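Local structure of DspB (Aggregatibacter actinomycetemcomitans, 1YHT) at residues 198-203 and 230-235. The protein probably hydrolyses terminal N-acetylhexosamine units of a biofilm polysaccharide, acting as a family 20 glycoside hydrolase that releases cells from the biofilm. Residues are numbered along the deposited sequence; the frame is centred on the assembly and turned at random.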
ATOM      1  N   TYR A 198      -7.388  -8.624 -15.180  1.00 10.21           N
ATOM      2  CA  TYR A 198      -7.692  -8.751 -13.755  1.00 10.17           C
ATOM      3  C   TYR A 198      -7.820  -7.343 -13.134  1.00 10.35           C
ATOM      4  O   TYR A 198      -8.786  -7.035 -12.474  1.00  9.97           O
ATOM      5  CB  TYR A 198      -6.553  -9.555 -13.095  1.00 11.25           C
ATOM      6  CG  TYR A 198      -6.620  -9.713 -11.576  1.00 11.06           C
ATOM      7  CD1 TYR A 198      -7.555 -10.574 -10.982  1.00  9.89           C
ATOM      8  CD2 TYR A 198      -5.741  -9.012 -10.739  1.00 10.46           C
ATOM      9  CE1 TYR A 198      -7.628 -10.716  -9.589  1.00  9.09           C
ATOM     10  CE2 TYR A 198      -5.821  -9.138  -9.336  1.00 10.43           C
ATOM     11  CZ  TYR A 198      -6.762 -10.001  -8.767  1.00 11.51           C
ATOM     12  OH  TYR A 198      -6.843 -10.159  -7.387  1.00  9.69           O
ATOM     13  N   ALA A 199      -6.829  -6.503 -13.361  1.00 10.74           N
ATOM     14  CA  ALA A 199      -6.817  -5.167 -12.754  1.00 11.14           C
ATOM     15  C   ALA A 199      -7.989  -4.341 -13.306  1.00 10.61           C
ATOM     16  O   ALA A 199      -8.649  -3.626 -12.557  1.00 11.55           O
ATOM     17  CB  ALA A 199      -5.492  -4.469 -13.000  1.00 11.18           C
ATOM     18  N   ASN A 200      -8.271  -4.469 -14.596  1.00  9.84           N
ATOM     19  CA  ASN A 200      -9.408  -3.766 -15.167  1.00 10.20           C
ATOM     20  C   ASN A 200     -10.701  -4.225 -14.496  1.00  9.44           C
ATOM     21  O   ASN A 200     -11.527  -3.392 -14.139  1.00  9.46           O
ATOM     22  CB  ASN A 200      -9.464  -3.919 -16.699  1.00  9.82           C
ATOM     23  CG  ASN A 200      -8.537  -2.972 -17.424  1.00 11.74           C
ATOM     24  OD1 ASN A 200      -8.033  -2.019 -16.837  1.00  8.63           O
ATOM     25  ND2 ASN A 200      -8.319  -3.214 -18.730  1.00 11.45           N
ATOM     26  N   LYS A 201     -10.854  -5.524 -14.277  1.00  8.89           N
ATOM     27  CA  LYS A 201     -12.103  -6.047 -13.680  1.00 10.24           C
ATOM     28  C   LYS A 201     -12.334  -5.497 -12.273  1.00 10.54           C
ATOM     29  O   LYS A 201     -13.462  -5.127 -11.877  1.00  9.11           O
ATOM     30  CB  LYS A 201     -12.144  -7.574 -13.683  1.00  9.44           C
ATOM     31  CG  LYS A 201     -12.595  -8.151 -15.016  1.00 12.03           C
ATOM     32  CD  LYS A 201     -12.448  -9.651 -15.056  1.00 12.84           C
ATOM     33  CE  LYS A 201     -13.069 -10.245 -16.326  1.00 17.04           C
ATOM     34  NZ  LYS A 201     -13.089 -11.736 -16.254  1.00 18.55           N
ATOM     35  N   LEU A 202     -11.222  -5.407 -11.552  1.00 11.06           N
ATOM     36  CA  LEU A 202     -11.207  -4.852 -10.191  1.00 10.70           C
ATOM     37  C   LEU A 202     -11.577  -3.356 -10.212  1.00 10.08           C
ATOM     38  O   LEU A 202     -12.425  -2.906  -9.427  1.00 10.05           O
ATOM     39  CB  LEU A 202      -9.845  -5.153  -9.548  1.00 10.80           C
ATOM     40  CG  LEU A 202      -9.688  -6.410  -8.682  1.00 12.77           C
ATOM     41  CD1 LEU A 202     -10.440  -7.702  -9.073  1.00 13.02           C
ATOM     42  CD2 LEU A 202      -8.291  -6.650  -8.214  1.00 12.57           C
ATOM     43  N   SER A 203     -11.008  -2.598 -11.154  1.00  9.39           N
ATOM     44  CA  SER A 203     -11.272  -1.169 -11.248  1.00  9.30           C
ATOM     45  C   SER A 203     -12.734  -0.855 -11.571  1.00  9.45           C
ATOM     46  O   SER A 203     -13.295   0.095 -10.990  1.00  7.95           O
ATOM     47  CB  SER A 203     -10.362  -0.486 -12.272  1.00  9.31           C
ATOM     48  OG  SER A 203     -10.658  -0.832 -13.618  1.00 12.65           O
ATOM     49  N   PRO A 230      -7.905   3.918 -18.063  1.00 10.77           N
ATOM     50  CA  PRO A 230      -7.078   5.092 -17.842  1.00 10.84           C
ATOM     51  C   PRO A 230      -7.439   5.870 -16.604  1.00 10.40           C
ATOM     52  O   PRO A 230      -6.743   6.812 -16.301  1.00 10.26           O
ATOM     53  CB  PRO A 230      -7.312   5.941 -19.086  1.00 11.72           C
ATOM     54  CG  PRO A 230      -8.693   5.554 -19.590  1.00 11.63           C
ATOM     55  CD  PRO A 230      -8.868   4.098 -19.167  1.00 12.18           C
ATOM     56  N   ASN A 231      -8.544   5.516 -15.931  1.00  8.73           N
ATOM     57  CA  ASN A 231      -8.886   6.144 -14.666  1.00  9.61           C
ATOM     58  C   ASN A 231      -8.151   5.541 -13.441  1.00  9.91           C
ATOM     59  O   ASN A 231      -8.222   6.094 -12.327  1.00  8.61           O
ATOM     60  CB  ASN A 231     -10.398   6.094 -14.408  1.00  8.09           C
ATOM     61  CG  ASN A 231     -11.197   7.018 -15.340  1.00 10.52           C
ATOM     62  OD1 ASN A 231     -12.366   6.724 -15.661  1.00 16.70           O
ATOM     63  ND2 ASN A 231     -10.597   8.118 -15.760  1.00 12.13           N
ATOM     64  N   ILE A 232      -7.467   4.424 -13.632  1.00  9.92           N
ATOM     65  CA  ILE A 232      -6.766   3.820 -12.489  1.00 10.39           C
ATOM     66  C   ILE A 232      -5.632   4.771 -12.160  1.00 10.43           C
ATOM     67  O   ILE A 232      -4.964   5.324 -13.079  1.00 10.23           O
ATOM     68  CB  ILE A 232      -6.209   2.436 -12.789  1.00 10.85           C
ATOM     69  CG1 ILE A 232      -7.352   1.435 -12.970  1.00 12.08           C
ATOM     70  CG2 ILE A 232      -5.248   1.976 -11.613  1.00 11.98           C
ATOM     71  CD1 ILE A 232      -6.880   0.048 -13.572  1.00 11.52           C
ATOM     72  N   GLU A 233      -5.457   5.023 -10.863  1.00 10.13           N
ATOM     73  CA  GLU A 233      -4.471   5.995 -10.401  1.00 10.01           C
ATOM     74  C   GLU A 233      -3.240   5.268  -9.893  1.00  9.92           C
ATOM     75  O   GLU A 233      -3.362   4.289  -9.165  1.00 11.04           O
ATOM     76  CB  GLU A 233      -5.074   6.934  -9.345  1.00 10.64           C
ATOM     77  CG  GLU A 233      -6.351   7.650  -9.831  1.00  9.29           C
ATOM     78  CD  GLU A 233      -6.982   8.611  -8.843  1.00 11.59           C
ATOM     79  OE1 GLU A 233      -6.501   8.728  -7.695  1.00 14.95           O
ATOM     80  OE2 GLU A 233      -8.001   9.256  -9.208  1.00 11.75           O
ATOM     81  N   ILE A 234      -2.061   5.712 -10.332  1.00  8.02           N
ATOM     82  CA  ILE A 234      -0.842   4.965 -10.109  1.00  8.29           C
ATOM     83  C   ILE A 234      -0.005   5.510  -8.941  1.00  8.66           C
ATOM     84  O   ILE A 234       0.281   6.733  -8.878  1.00  9.76           O
ATOM     85  CB  ILE A 234       0.024   4.926 -11.364  1.00  7.40           C
ATOM     86  CG1 ILE A 234      -0.794   4.445 -12.617  1.00  7.72           C
ATOM     87  CG2 ILE A 234       1.276   4.096 -11.102  1.00  8.09           C
ATOM     88  CD1 ILE A 234      -1.714   3.306 -12.353  1.00  8.11           C
ATOM     89  N   THR A 235       0.368   4.603  -8.034  1.00  7.68           N
ATOM     90  CA  THR A 235       1.367   4.876  -6.989  1.00  7.99           C
ATOM     91  C   THR A 235       2.725   4.336  -7.438  1.00  8.08           C
ATOM     92  O   THR A 235       2.994   3.131  -7.366  1.00  8.63           O
ATOM     93  CB  THR A 235       0.898   4.314  -5.568  1.00  8.15           C
ATOM     94  OG1 THR A 235       0.645   2.901  -5.603  1.00  4.65           O
ATOM     95  CG2 THR A 235      -0.346   4.986  -5.175  1.00  7.58           C
TER
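Two groups grip OG of Ser203, a residue that lies against Ile232: OG donates to Asn200 O at 2.8 Å, three residues back in its own helix, and is also hydrogen-bonded to Asn229 ND2. OG approaches Asn200 O well off the line of the C=O bond (C=O...donor angle 118°) and is tilted 21° from the carbonyl plane. A chi1 of 70° turns the hydroxyl back over the serine's own main chain, within reach of Asn200 O. CB of Ser203 packs 3.6 Å from Ile232 CG1, and OG lies 3.9 Å from Ile232 CD1. From CG1 the chain of Ile232 runs out extended, and its CD1 ends 4.0 Å from Asn200 OD1 and 4.2 Å from Ala199 O. In the TIM barrel of this family 20 enzyme, that places Ile232, next to Glu233 of strand 233-236, against the inner side of helix 192-208; the Ile232 side chain also touches Met215 of the neighbouring parallel strand 212-216. The Asn200 side chain lies roughly perpendicular to that of Ile232. Its amide is held at both ends by the loop leading into the strand: OD1 accepts from Asn229 N, and ND2 donates to Gln227 O.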